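Local coordinates for protein L-lysine 6-oxidase (Marinomonas mediterranea, PDB 3WEU) that oxidises the epsilon-amino group of L-lysine with a cysteine tryptophylquinone cofactor, releasing ammonium and the hydrogen peroxide that makes it antibacterial, at residues A[99-104]-A[385-390]; A[263-268]-A[461-466]; A[348-353]-A[359-364]; A[355-360]-A[397-402]; A[445-448]-A[453-456]. All coordinates share one frame; numbering follows the deposited sequence. Where two conformers were deposited one is given.

Contact 1: residues A[99-104]-A[385-390]; sequences FRELNG and SVSSSN. With SO4 (sulfate ion), chain C.
With E101 CG anti to its own carbonyl carbon and the chain then bent at CG (chi2 81°), the carboxylate swings over to S387, whose OG lies between its backbone N and carbonyl carbon, which sets the hydroxyl against E101 OE1. E101 occupies the second position of a type II' beta turn from R100 to N103, and the contact illustrates how a tight turn can offer an acid to a distant loop: the two segments belong to the N-terminal and C-terminal sequence families of the enzyme. S387 OG donates to E101 OE1 at 2.7 Å, arriving from above the carboxylate plane, 38° out of it. The same oxygen is also bonded to the hydroxyl of Y392, while S387 OG has a second partner in N397 ND2, so that acid and serine share a small buried polar network. Beside it, V386 crosses the glutamate chain at about a right angle, with CG1 4.1 Å from E101 OE2. The turn is closed by R100 O, which accepts both from N103 N at 3.0 Å and from N103 ND2 at 2.9 Å. At the start of the segment, E101 N sits above one face of the F99 ring, offset toward its rim. A sulfate, probably from the crystallisation liquor and also bound by R122, takes an almost straight bond: F99 N to its O4, 2.8 Å, with an N-H...O angle of 177°.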
# COMPACT_ATOMS: atom_id res chain seq x y z
N PHE A 99 -2.54 -11.53 19.54
CA PHE A 99 -3.82 -12.00 20.01
C PHE A 99 -4.47 -12.94 18.98
O PHE A 99 -4.67 -12.61 17.82
CB PHE A 99 -4.78 -10.84 20.36
CG PHE A 99 -6.05 -11.35 21.04
CD1 PHE A 99 -6.01 -11.78 22.36
CD2 PHE A 99 -7.22 -11.45 20.33
CE1 PHE A 99 -7.13 -12.28 22.97
CE2 PHE A 99 -8.34 -11.98 20.95
CZ PHE A 99 -8.29 -12.36 22.25
N ARG A 100 -4.73 -14.16 19.43
CA ARG A 100 -5.43 -15.17 18.70
C ARG A 100 -6.60 -15.78 19.45
O ARG A 100 -6.61 -17.00 19.77
CB ARG A 100 -4.43 -16.27 18.34
CG ARG A 100 -3.53 -15.79 17.21
CD ARG A 100 -2.66 -16.95 16.80
NE ARG A 100 -1.82 -16.67 15.64
CZ ARG A 100 -1.08 -17.59 15.02
NH1 ARG A 100 -1.01 -18.83 15.48
NH2 ARG A 100 -0.38 -17.23 13.94
N GLU A 101 -7.59 -14.91 19.76
CA GLU A 101 -8.73 -15.34 20.46
C GLU A 101 -8.38 -16.12 21.72
O GLU A 101 -7.64 -15.60 22.58
CB GLU A 101 -9.66 -16.06 19.49
CG GLU A 101 -10.03 -15.22 18.29
CD GLU A 101 -8.96 -15.20 17.19
OE1 GLU A 101 -8.51 -16.27 16.72
OE2 GLU A 101 -8.56 -14.08 16.84
N LEU A 102 -8.88 -17.34 21.86
CA LEU A 102 -8.76 -18.05 23.10
C LEU A 102 -7.46 -18.84 23.25
O LEU A 102 -7.20 -19.43 24.33
CB LEU A 102 -9.91 -18.97 23.30
CG LEU A 102 -11.22 -18.53 23.92
CD1 LEU A 102 -11.29 -17.46 24.97
CD2 LEU A 102 -12.53 -18.86 23.28
N ASN A 103 -6.62 -18.78 22.21
CA ASN A 103 -5.32 -19.50 22.32
C ASN A 103 -4.50 -18.81 23.36
O ASN A 103 -4.36 -17.55 23.37
CB ASN A 103 -4.60 -19.51 21.00
CG ASN A 103 -5.32 -20.39 19.96
OD1 ASN A 103 -5.34 -21.64 20.05
ND2 ASN A 103 -5.99 -19.75 19.06
N GLY A 104 -3.93 -19.62 24.23
CA GLY A 104 -3.16 -19.08 25.32
C GLY A 104 -3.87 -19.09 26.62
O GLY A 104 -3.25 -18.91 27.64
N SER A 385 -16.01 -15.81 17.87
CA SER A 385 -16.80 -15.88 16.68
C SER A 385 -15.96 -15.59 15.41
O SER A 385 -16.52 -15.36 14.36
CB SER A 385 -17.91 -14.82 16.75
OG SER A 385 -17.33 -13.52 17.10
N VAL A 386 -14.65 -15.52 15.58
CA VAL A 386 -13.71 -15.01 14.59
C VAL A 386 -12.94 -16.11 13.87
O VAL A 386 -12.83 -16.10 12.62
CB VAL A 386 -12.71 -14.06 15.30
CG1 VAL A 386 -11.70 -13.51 14.31
CG2 VAL A 386 -13.50 -12.84 15.85
N SER A 387 -12.42 -17.07 14.61
CA SER A 387 -11.59 -18.15 13.97
C SER A 387 -12.21 -19.54 14.12
O SER A 387 -12.85 -19.84 15.10
CB SER A 387 -10.16 -18.10 14.55
OG SER A 387 -10.20 -18.27 15.97
N SER A 388 -12.10 -20.36 13.09
CA SER A 388 -12.66 -21.69 13.11
C SER A 388 -11.79 -22.68 13.83
O SER A 388 -10.63 -22.40 14.16
CB SER A 388 -12.80 -22.16 11.63
OG SER A 388 -13.69 -21.39 10.89
N SER A 389 -12.31 -23.89 13.99
CA SER A 389 -11.60 -24.99 14.64
C SER A 389 -10.28 -25.27 13.95
O SER A 389 -9.33 -25.70 14.61
CB SER A 389 -12.45 -26.28 14.57
OG SER A 389 -12.75 -26.68 13.23
N ASN A 390 -10.22 -25.01 12.63
CA ASN A 390 -9.05 -25.38 11.82
C ASN A 390 -8.15 -24.25 11.42
O ASN A 390 -7.41 -24.38 10.46
CB ASN A 390 -9.44 -26.20 10.58
CG ASN A 390 -10.29 -25.42 9.60
OD1 ASN A 390 -11.00 -24.50 9.98
ND2 ASN A 390 -10.28 -25.84 8.35
S SO4 C . -1.59 -8.62 17.21
O1 SO4 C . -1.30 -9.81 16.33
O2 SO4 C . -0.22 -8.00 17.46
O3 SO4 C . -2.43 -7.61 16.47
O4 SO4 C . -2.37 -8.96 18.49

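Contact 2: residues A[263-268]-A[461-466]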
# COMPACT_ATOMS: atom_id res chain seq x y z
N ASP A 263 -18.62 -8.46 37.79
CA ASP A 263 -19.26 -9.77 37.72
C ASP A 263 -18.17 -10.85 37.52
O ASP A 263 -18.24 -11.90 38.15
CB ASP A 263 -20.29 -9.88 36.62
CG ASP A 263 -21.38 -8.91 36.78
OD1 ASP A 263 -21.91 -8.82 37.87
OD2 ASP A 263 -21.66 -8.15 35.83
N THR A 264 -17.16 -10.58 36.70
CA THR A 264 -16.09 -11.56 36.48
C THR A 264 -15.38 -11.88 37.80
O THR A 264 -15.21 -13.07 38.19
CB THR A 264 -15.09 -11.10 35.44
OG1 THR A 264 -15.75 -10.92 34.18
CG2 THR A 264 -13.95 -12.13 35.29
N CYS A 265 -14.97 -10.83 38.51
CA CYS A 265 -14.24 -11.02 39.77
C CYS A 265 -15.11 -11.75 40.79
O CYS A 265 -14.60 -12.61 41.51
CB CYS A 265 -13.69 -9.69 40.34
SG CYS A 265 -12.36 -9.05 39.32
N PHE A 266 -16.40 -11.39 40.88
CA PHE A 266 -17.33 -12.01 41.78
C PHE A 266 -17.47 -13.51 41.47
O PHE A 266 -17.37 -14.34 42.34
CB PHE A 266 -18.71 -11.29 41.68
CG PHE A 266 -19.71 -11.79 42.67
CD1 PHE A 266 -19.52 -11.52 44.02
CD2 PHE A 266 -20.76 -12.61 42.30
CE1 PHE A 266 -20.40 -12.04 44.96
CE2 PHE A 266 -21.65 -13.09 43.22
CZ PHE A 266 -21.49 -12.79 44.56
N ASP A 267 -17.67 -13.84 40.19
CA ASP A 267 -17.85 -15.24 39.78
C ASP A 267 -16.60 -16.07 40.12
O ASP A 267 -16.71 -17.16 40.67
CB ASP A 267 -18.10 -15.25 38.27
CG ASP A 267 -18.12 -16.62 37.66
OD1 ASP A 267 -18.90 -17.48 38.14
OD2 ASP A 267 -17.38 -16.77 36.64
N VAL A 268 -15.43 -15.55 39.77
CA VAL A 268 -14.18 -16.16 40.14
C VAL A 268 -14.10 -16.37 41.64
O VAL A 268 -13.69 -17.48 42.12
CB VAL A 268 -12.97 -15.35 39.61
CG1 VAL A 268 -11.65 -15.86 40.19
CG2 VAL A 268 -12.88 -15.40 38.13
N VAL A 461 -5.79 -18.04 39.23
CA VAL A 461 -4.38 -18.03 39.69
C VAL A 461 -3.72 -16.65 39.72
O VAL A 461 -2.65 -16.49 40.31
CB VAL A 461 -3.51 -19.01 38.91
CG1 VAL A 461 -4.13 -20.42 38.85
CG2 VAL A 461 -3.16 -18.46 37.56
N ILE A 462 -4.32 -15.63 39.09
CA ILE A 462 -3.77 -14.28 39.21
C ILE A 462 -4.20 -13.53 40.42
O ILE A 462 -3.73 -12.42 40.64
CB ILE A 462 -4.06 -13.43 37.96
CG1 ILE A 462 -5.52 -13.00 37.87
CG2 ILE A 462 -3.66 -14.16 36.71
CD1 ILE A 462 -5.75 -11.84 36.94
N TYR A 463 -5.09 -14.10 41.22
CA TYR A 463 -5.63 -13.47 42.40
C TYR A 463 -5.11 -14.07 43.66
O TYR A 463 -4.98 -15.27 43.75
CB TYR A 463 -7.14 -13.65 42.50
CG TYR A 463 -7.97 -13.04 41.34
CD1 TYR A 463 -8.26 -13.76 40.22
CD2 TYR A 463 -8.46 -11.74 41.41
CE1 TYR A 463 -8.95 -13.21 39.14
CE2 TYR A 463 -9.17 -11.17 40.37
CZ TYR A 463 -9.42 -11.91 39.24
OH TYR A 463 -10.16 -11.31 38.25
N LYS A 464 -4.93 -13.26 44.68
CA LYS A 464 -4.67 -13.82 46.00
C LYS A 464 -5.93 -14.02 46.79
O LYS A 464 -5.94 -14.79 47.74
CB LYS A 464 -3.64 -12.95 46.76
CG LYS A 464 -3.85 -11.46 46.66
CD LYS A 464 -2.69 -10.74 47.35
CE LYS A 464 -2.87 -9.25 47.37
NZ LYS A 464 -3.97 -8.87 48.31
N ASP A 465 -7.01 -13.30 46.47
CA ASP A 465 -8.33 -13.60 47.01
C ASP A 465 -9.33 -12.87 46.09
O ASP A 465 -8.92 -12.16 45.15
CB ASP A 465 -8.43 -13.04 48.45
CG ASP A 465 -9.53 -13.67 49.26
OD1 ASP A 465 -10.49 -14.34 48.75
OD2 ASP A 465 -9.49 -13.43 50.49
N ALA A 466 -10.61 -13.06 46.31
CA ALA A 466 -11.64 -12.46 45.48
C ALA A 466 -11.37 -10.94 45.35
O ALA A 466 -11.10 -10.30 46.37
CB ALA A 466 -12.99 -12.68 46.11
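C265 and V268, three residues apart on one helix, receive the ring of Y463, which comes from a loop almost two hundred residues further on, a worked case of a helix using neighbouring turns to receive one aromatic side chain. Within helix 261-272, D263 faces elsewhere and pairs with R305 in a salt bridge. D263 O accepts from D267 N, and T264 O from V268 N, the regular helical bonds that fix the spacing of the two contact residues. At C265 the sulfur lies anti to the carbonyl carbon (chi1 -69°), which turns it to the phenol end of the tyrosine. C265 SG is 3.3 Å from Y463 OH and 4.0 Å from Y463 CE2; with the sulfur 5.1 Å from the ring centroid and 72° off the normal, this is an oblique sulfur-aromatic contact. The hydroxyl has a definite partner in the backbone oxygen of L457. F266 and D267 then turn to other neighbours, the acid forming a salt bridge with R271. V268 brings the next turn of the helix back to the ring: CG1, anti to its backbone N, packs obliquely 3.9 Å from Y463 CE1, beside the CD1 and CE1 atoms, across the ring from CE2. Further along the loop, A466 comes close to C265 through the backbones, their CA atoms 6.4 Å apart, and its N is held by D465 OD1 at 2.8 Å. Thus helix 261-272 carries the tyrosine on one flank and helix 407-418 on another, where T408 and A407 meet F266 and D267, while Y463 also touches strand 468-469 through I469.

Contact 3: residues A[348-353]-A[359-364]. With EDO (1,2-ethanediol), chain N.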
# COMPACT_ATOMS: atom_id res chain seq x y z
N GLN A 348 -26.83 -21.70 28.13
CA GLN A 348 -25.98 -22.32 29.12
C GLN A 348 -24.53 -22.09 28.70
O GLN A 348 -24.25 -21.79 27.51
CB GLN A 348 -26.34 -23.81 29.20
CG GLN A 348 -27.75 -24.06 29.74
CD GLN A 348 -27.87 -23.78 31.24
OE1 GLN A 348 -27.04 -24.19 32.01
NE2 GLN A 348 -28.84 -22.99 31.63
N LEU A 349 -23.60 -22.22 29.65
CA LEU A 349 -22.18 -22.07 29.36
C LEU A 349 -21.56 -23.28 28.70
O LEU A 349 -21.88 -24.38 29.11
CB LEU A 349 -21.33 -21.75 30.59
CG LEU A 349 -21.42 -20.29 31.08
CD1 LEU A 349 -22.81 -20.01 31.65
CD2 LEU A 349 -20.36 -20.02 32.15
N ASP A 350 -20.69 -23.07 27.72
CA ASP A 350 -19.91 -24.17 27.17
C ASP A 350 -18.96 -24.69 28.26
O ASP A 350 -18.50 -23.94 29.12
CB ASP A 350 -19.03 -23.72 26.01
CG ASP A 350 -19.79 -23.55 24.72
OD1 ASP A 350 -21.03 -23.68 24.77
OD2 ASP A 350 -19.17 -23.24 23.68
N ASN A 351 -18.62 -25.97 28.19
CA ASN A 351 -17.50 -26.46 29.00
C ASN A 351 -16.18 -25.86 28.45
O ASN A 351 -16.10 -25.12 27.41
CB ASN A 351 -17.50 -27.99 28.97
CG ASN A 351 -17.15 -28.53 27.60
OD1 ASN A 351 -16.43 -27.86 26.83
ND2 ASN A 351 -17.64 -29.72 27.26
N LYS A 352 -15.12 -26.03 29.18
CA LYS A 352 -13.84 -25.51 28.72
C LYS A 352 -12.95 -26.66 28.25
O LYS A 352 -11.76 -26.69 28.55
CB LYS A 352 -13.23 -24.64 29.75
CG LYS A 352 -14.02 -23.25 29.74
CD LYS A 352 -13.27 -22.21 30.48
CE LYS A 352 -13.86 -20.82 30.43
NZ LYS A 352 -15.25 -20.83 30.88
N VAL A 353 -13.50 -27.43 27.32
CA VAL A 353 -12.82 -28.64 26.78
C VAL A 353 -12.42 -28.34 25.36
O VAL A 353 -13.20 -27.89 24.58
CB VAL A 353 -13.75 -29.84 26.77
CG1 VAL A 353 -13.09 -31.06 26.10
CG2 VAL A 353 -14.08 -30.17 28.21
N GLN A 359 -22.07 -27.37 21.39
CA GLN A 359 -22.23 -26.89 22.74
C GLN A 359 -23.17 -25.71 22.66
O GLN A 359 -23.37 -25.16 21.58
CB GLN A 359 -20.86 -26.48 23.31
CG GLN A 359 -19.96 -27.72 23.67
CD GLN A 359 -19.11 -27.43 24.86
OE1 GLN A 359 -19.59 -27.34 26.00
NE2 GLN A 359 -17.86 -27.14 24.59
N PRO A 360 -23.72 -25.32 23.80
CA PRO A 360 -24.78 -24.31 23.76
C PRO A 360 -24.38 -22.93 23.18
O PRO A 360 -25.27 -22.24 22.65
CB PRO A 360 -25.21 -24.16 25.23
CG PRO A 360 -24.57 -25.33 25.96
CD PRO A 360 -23.50 -25.89 25.14
N GLN A 361 -23.13 -22.49 23.33
CA GLN A 361 -22.73 -21.16 22.82
C GLN A 361 -22.51 -21.14 21.32
O GLN A 361 -22.28 -20.07 20.77
CB GLN A 361 -21.56 -20.61 23.61
CG GLN A 361 -21.99 -20.33 25.05
CD GLN A 361 -20.93 -19.71 25.90
OE1 GLN A 361 -20.37 -20.34 26.84
NE2 GLN A 361 -20.69 -18.46 25.65
N GLN A 362 -22.64 -22.30 20.65
CA GLN A 362 -22.66 -22.38 19.19
C GLN A 362 -24.05 -22.36 18.62
O GLN A 362 -24.20 -22.41 17.40
CB GLN A 362 -21.82 -23.59 18.69
CG GLN A 362 -20.35 -23.31 18.65
CD GLN A 362 -19.78 -22.91 20.02
OE1 GLN A 362 -19.56 -21.75 20.32
NE2 GLN A 362 -19.57 -23.89 20.87
N VAL A 363 -25.08 -22.30 19.49
CA VAL A 363 -26.45 -22.25 19.09
C VAL A 363 -26.95 -20.81 19.10
O VAL A 363 -26.91 -20.12 20.11
CB VAL A 363 -27.33 -23.10 20.02
CG1 VAL A 363 -28.75 -23.16 19.53
CG2 VAL A 363 -26.80 -24.55 20.09
N LEU A 364 -27.46 -20.38 17.97
CA LEU A 364 -27.97 -19.01 17.87
C LEU A 364 -29.38 -18.92 18.41
O LEU A 364 -29.64 -18.12 19.27
CB LEU A 364 -27.99 -18.58 16.42
CG LEU A 364 -28.71 -17.28 16.14
CD1 LEU A 364 -27.93 -16.18 16.81
CD2 LEU A 364 -28.85 -17.02 14.64
C1 EDO N . -16.56 -22.44 34.43
O1 EDO N . -15.69 -22.58 33.27
C2 EDO N . -17.25 -21.09 34.57
O2 EDO N . -16.64 -20.10 33.76
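An Asx turn at N351 and a short 3-10 segment, 360-362, form the two sides of a compact loop, joined by side-chain amides and one carboxylate. D350 is the hub. Its OD1 accepts from Q361 N at 2.8 Å and its OD2 from Q362 NE2 at 2.9 Å, both on the syn side and somewhat out of the carboxylate plane. Q361 returns the bond: its chain, extended beyond CG (chi2 -177°), sets OE1 2.9 Å from D350 N, which lies in the carbonyl plane on a lone pair, nearly straight at 174°. The Q359 amide stacks on the D350 carboxylate, their planes 20° apart, and turns to N351, where OE1 receives N351 N at 2.8 Å. A weak bond from Q359 NE2 to N351 OD1 completes the exchange, and N351 ND2 is bonded to D356 OD2. P360 packs CB against Q348 O, 3.4 Å away, a carbonyl with no polar partner in the model. K352, whose side chain leaves the contact, bonds through NZ to an ethanediol, probably from the crystallisation liquor. Outside the pair, Q362 OE1 reaches K401 N. V353 N to N351 OD1, 3.0 Å and from above the carbonyl plane, is the bond that defines an Asx turn, here joined to a 3-10 segment through D350.

Contact 4: residues A[355-360]-A[397-402]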
# COMPACT_ATOMS: atom_id res chain seq x y z
N GLY A 355 -11.72 -28.98 21.53
CA GLY A 355 -12.29 -29.83 20.49
C GLY A 355 -13.73 -30.20 20.68
O GLY A 355 -14.18 -31.13 20.04
N ASP A 356 -14.51 -29.51 21.54
CA ASP A 356 -15.87 -29.89 21.75
C ASP A 356 -16.71 -28.72 21.19
O ASP A 356 -16.73 -27.64 21.74
CB ASP A 356 -16.03 -30.06 23.21
CG ASP A 356 -17.37 -30.59 23.63
OD1 ASP A 356 -18.38 -30.54 22.86
OD2 ASP A 356 -17.39 -31.07 24.80
N TYR A 357 -17.29 -28.87 20.02
CA TYR A 357 -17.92 -27.77 19.33
C TYR A 357 -19.43 -27.74 19.47
O TYR A 357 -20.03 -26.63 19.51
CB TYR A 357 -17.50 -27.79 17.82
CG TYR A 357 -16.05 -27.57 17.70
CD1 TYR A 357 -15.50 -26.29 17.93
CD2 TYR A 357 -15.14 -28.64 17.51
CE1 TYR A 357 -14.14 -26.07 17.92
CE2 TYR A 357 -13.79 -28.43 17.49
CZ TYR A 357 -13.29 -27.17 17.69
OH TYR A 357 -11.96 -26.93 17.76
N ASP A 358 -20.07 -28.91 19.62
CA ASP A 358 -21.50 -28.93 19.66
C ASP A 358 -22.02 -28.65 21.05
O ASP A 358 -22.37 -29.55 21.75
CB ASP A 358 -22.07 -30.25 19.09
CG ASP A 358 -23.57 -30.20 18.88
OD1 ASP A 358 -24.21 -29.12 18.92
OD2 ASP A 358 -24.16 -31.27 18.63
N GLN A 359 -22.07 -27.37 21.39
CA GLN A 359 -22.23 -26.89 22.74
C GLN A 359 -23.17 -25.71 22.66
O GLN A 359 -23.37 -25.16 21.58
CB GLN A 359 -20.86 -26.48 23.31
CG GLN A 359 -19.96 -27.72 23.67
CD GLN A 359 -19.11 -27.43 24.86
OE1 GLN A 359 -19.59 -27.34 26.00
NE2 GLN A 359 -17.86 -27.14 24.59
N PRO A 360 -23.72 -25.32 23.80
CA PRO A 360 -24.78 -24.31 23.76
C PRO A 360 -24.38 -22.93 23.18
O PRO A 360 -25.27 -22.24 22.65
CB PRO A 360 -25.21 -24.16 25.23
CG PRO A 360 -24.57 -25.33 25.96
CD PRO A 360 -23.50 -25.89 25.14
N ASN A 397 -8.90 -25.61 17.53
CA ASN A 397 -8.99 -24.24 18.02
C ASN A 397 -10.34 -24.04 18.72
O ASN A 397 -11.40 -24.48 18.20
CB ASN A 397 -8.85 -23.33 16.84
CG ASN A 397 -8.81 -21.86 17.24
OD1 ASN A 397 -8.18 -21.47 18.26
ND2 ASN A 397 -9.56 -21.05 16.47
N VAL A 398 -10.32 -23.41 19.88
CA VAL A 398 -11.55 -23.26 20.68
C VAL A 398 -12.43 -22.18 20.04
O VAL A 398 -11.94 -21.05 19.74
CB VAL A 398 -11.22 -22.87 22.10
CG1 VAL A 398 -12.46 -22.59 22.96
CG2 VAL A 398 -10.43 -24.02 22.77
N VAL A 399 -13.69 -22.55 19.87
CA VAL A 399 -14.73 -21.67 19.29
C VAL A 399 -15.73 -21.33 20.41
O VAL A 399 -16.07 -22.15 21.24
CB VAL A 399 -15.45 -22.42 18.18
CG1 VAL A 399 -16.71 -21.74 17.67
CG2 VAL A 399 -14.48 -22.66 17.05
N GLU A 400 -16.20 -20.08 20.42
CA GLU A 400 -17.30 -19.72 21.31
C GLU A 400 -18.08 -18.60 20.63
O GLU A 400 -17.72 -17.45 20.70
CB GLU A 400 -16.80 -19.32 22.69
CG GLU A 400 -17.93 -19.15 23.64
CD GLU A 400 -17.58 -18.25 24.80
OE1 GLU A 400 -17.12 -18.83 25.84
OE2 GLU A 400 -17.74 -16.98 24.69
N LYS A 401 -19.09 -18.97 19.90
CA LYS A 401 -19.67 -18.07 18.88
C LYS A 401 -20.54 -16.99 19.50
O LYS A 401 -20.48 -15.78 19.08
CB LYS A 401 -20.51 -18.85 17.94
CG LYS A 401 -19.74 -19.75 17.00
CD LYS A 401 -20.68 -20.39 15.99
CE LYS A 401 -19.84 -21.12 14.93
NZ LYS A 401 -20.74 -21.58 13.84
N PHE A 402 -21.39 -17.40 20.47
CA PHE A 402 -22.42 -16.52 21.07
C PHE A 402 -22.37 -16.44 22.56
O PHE A 402 -21.83 -17.33 23.25
CB PHE A 402 -23.84 -16.97 20.62
CG PHE A 402 -23.98 -17.07 19.10
CD1 PHE A 402 -24.03 -15.90 18.33
CD2 PHE A 402 -24.09 -18.29 18.48
CE1 PHE A 402 -24.14 -15.94 16.98
CE2 PHE A 402 -24.20 -18.34 17.11
CZ PHE A 402 -24.24 -17.18 16.35
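Y357 and V399 cross at about a right angle, the tyrosine ring presenting its CD1 and CE1 atoms to the valine while its hydroxyl runs on to the backbone of N397. One aromatic side chain can in this way make two kinds of contact between two loop segments, the second leading into strand 400-402: a hydrogen bond at its end and apolar packing along its side. The bond from Y357 OH to N397 O is short, 2.6 Å; the carbonyl oxygen lies at the ring edge, near its plane, whereas the hydroxyl stands above the carbonyl plane, 46° out of it, and not on a lone pair. V399 CB lies at the edge in the ring plane, and V399 CG2, anti to the carbonyl carbon, comes obliquely to within 3.5 Å of Y357 CE1. Y357 CG is likewise anti to its carbonyl carbon (chi1 -63°), which lays the ring across the residues ahead of the strand. Within the loop, Q359 NE2 gives a nearly straight bond to D356 O at 3.1 Å, the acceptor lying in the amide plane of Q359. The N397 side chain has partners of its own: ND2 with S388 O, OD1 with N103 ND2. The ring of Y357 touches S389 as well. Past V399 the chain enters strand 400-402, where E400 and K401 bond to N384 and G382 through the backbone, and K401 and F402 pack on V521 of strand 518-522.

Contact 5: residues A[445-448]-A[453-456]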
# COMPACT_ATOMS: atom_id res chain seq x y z
N LEU A 445 -17.64 -9.65 29.60
CA LEU A 445 -17.78 -10.62 28.54
C LEU A 445 -18.45 -9.93 27.36
O LEU A 445 -19.22 -8.97 27.58
CB LEU A 445 -18.70 -11.75 28.96
CG LEU A 445 -18.25 -12.64 30.09
CD1 LEU A 445 -19.38 -13.51 30.55
CD2 LEU A 445 -17.09 -13.46 29.52
N PRO A 446 -18.14 -10.34 26.12
CA PRO A 446 -17.14 -11.29 25.73
C PRO A 446 -15.76 -10.69 25.85
O PRO A 446 -15.62 -9.51 26.17
CB PRO A 446 -17.44 -11.58 24.25
CG PRO A 446 -18.15 -10.35 23.76
CD PRO A 446 -18.86 -9.77 24.95
N MET A 447 -14.75 -11.51 25.61
CA MET A 447 -13.37 -11.10 25.66
C MET A 447 -12.62 -11.70 24.45
O MET A 447 -12.12 -12.83 24.54
CB MET A 447 -12.80 -11.58 27.01
CG MET A 447 -13.03 -10.63 28.18
SD MET A 447 -12.38 -11.31 29.65
CE MET A 447 -12.47 -9.91 30.80
N CYS A 448 -12.58 -10.96 23.36
CA CYS A 448 -11.99 -11.34 22.11
C CYS A 448 -11.27 -10.21 21.39
O CYS A 448 -11.42 -10.05 20.20
CB CYS A 448 -13.04 -12.03 21.20
SG CYS A 448 -12.35 -12.98 19.77
N MET A 453 -9.46 -5.24 29.48
CA MET A 453 -8.76 -6.40 29.96
C MET A 453 -9.32 -7.61 29.25
O MET A 453 -10.42 -7.54 28.67
CB MET A 453 -8.90 -6.52 31.45
CG MET A 453 -8.02 -5.52 32.22
SD MET A 453 -8.52 -5.46 33.95
CE MET A 453 -9.70 -4.14 33.91
N THR A 454 -8.59 -8.73 29.30
CA THR A 454 -9.08 -9.92 28.61
C THR A 454 -9.11 -11.10 29.60
O THR A 454 -9.10 -10.91 30.81
CB THR A 454 -8.34 -10.20 27.33
OG1 THR A 454 -9.00 -11.19 26.53
CG2 THR A 454 -6.89 -10.60 27.61
N TRP A 455 -9.11 -12.32 29.05
CA TRP A 455 -9.56 -13.49 29.78
C TRP A 455 -8.60 -14.00 30.81
O TRP A 455 -8.95 -14.91 31.58
CB TRP A 455 -10.02 -14.61 28.81
CG TRP A 455 -9.23 -14.73 27.58
CD1 TRP A 455 -9.68 -14.59 26.32
CD2 TRP A 455 -7.85 -15.12 27.49
NE1 TRP A 455 -8.67 -14.81 25.43
CE2 TRP A 455 -7.55 -15.20 26.11
CE3 TRP A 455 -6.87 -15.49 28.42
CZ2 TRP A 455 -6.24 -15.51 25.62
CZ3 TRP A 455 -5.57 -15.86 27.93
CH2 TRP A 455 -5.28 -15.82 26.53
N SER A 456 -7.44 -13.35 30.95
CA SER A 456 -6.63 -13.65 32.13
C SER A 456 -7.34 -13.30 33.40
O SER A 456 -7.09 -13.87 34.45
CB SER A 456 -5.26 -12.95 32.02
OG SER A 456 -5.36 -11.54 31.92
O HOH W 1 -10.88 -14.71 22.96
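M447 O receives a water at 2.8 Å, the shortest sound polar bond here, and that water lies in the plane of the W455 indole, where W455 NE1 gives it a weak bond of 3.3 Å. The stronger partner of this NE1 is the backbone oxygen of E101, so the indole N-H is divided between a backbone oxygen and a bound water, the latter weakly. No direct bond joins the two segments, and their direct contact rests on the methionine, an example of a thioether packed along the backbone of a nearby segment. M447 CG is anti to the carbonyl carbon, and beyond it the chain is extended (chi2 178°, chi3 169°), laying the sulfur against the peptide that follows T454. There M447 SD is 3.3 Å from T454 C and 3.5 Å from W455 N, with W455 CB at 4.1 Å. Its methyl continues past the same peptide, M447 CE lying 3.5 Å from T454 O. T454 stands alongside the start of the chain, OG1 being 3.9 Å from M447 CB; that hydroxyl is bonded to P449 O. A cis peptide bond precedes P446, and P446 O and C448 N each bond to the tryptophylquinone at position 581, through its NE1 and O7 respectively. M447 thus sits between two backbone groups that bond to this modified residue, and its buried packing is consistent with a well-defined path for the backbone that contacts the cofactor.

From the N terminus, contact 1 opens first at 99-104 and closes at 385-390, joining parts of the N-terminal and C-terminal sequence families. Contact 2 starts within that interval, at helix 261-272, and closes far later at 461-466, so the two cross. Contact 3 closes a short loop lying within the spans of both; contact 4 shares Q359 and P360 with it, crosses contact 1 and falls inside contact 2, linking that loop to the residues leading into strand 400-402. Contact 5 opens last and closes just before contact 2 does, inside its span. In space N397 joins contacts 1 and 4, and E101 with W455 joins contacts 1 and 5, near the cofactor.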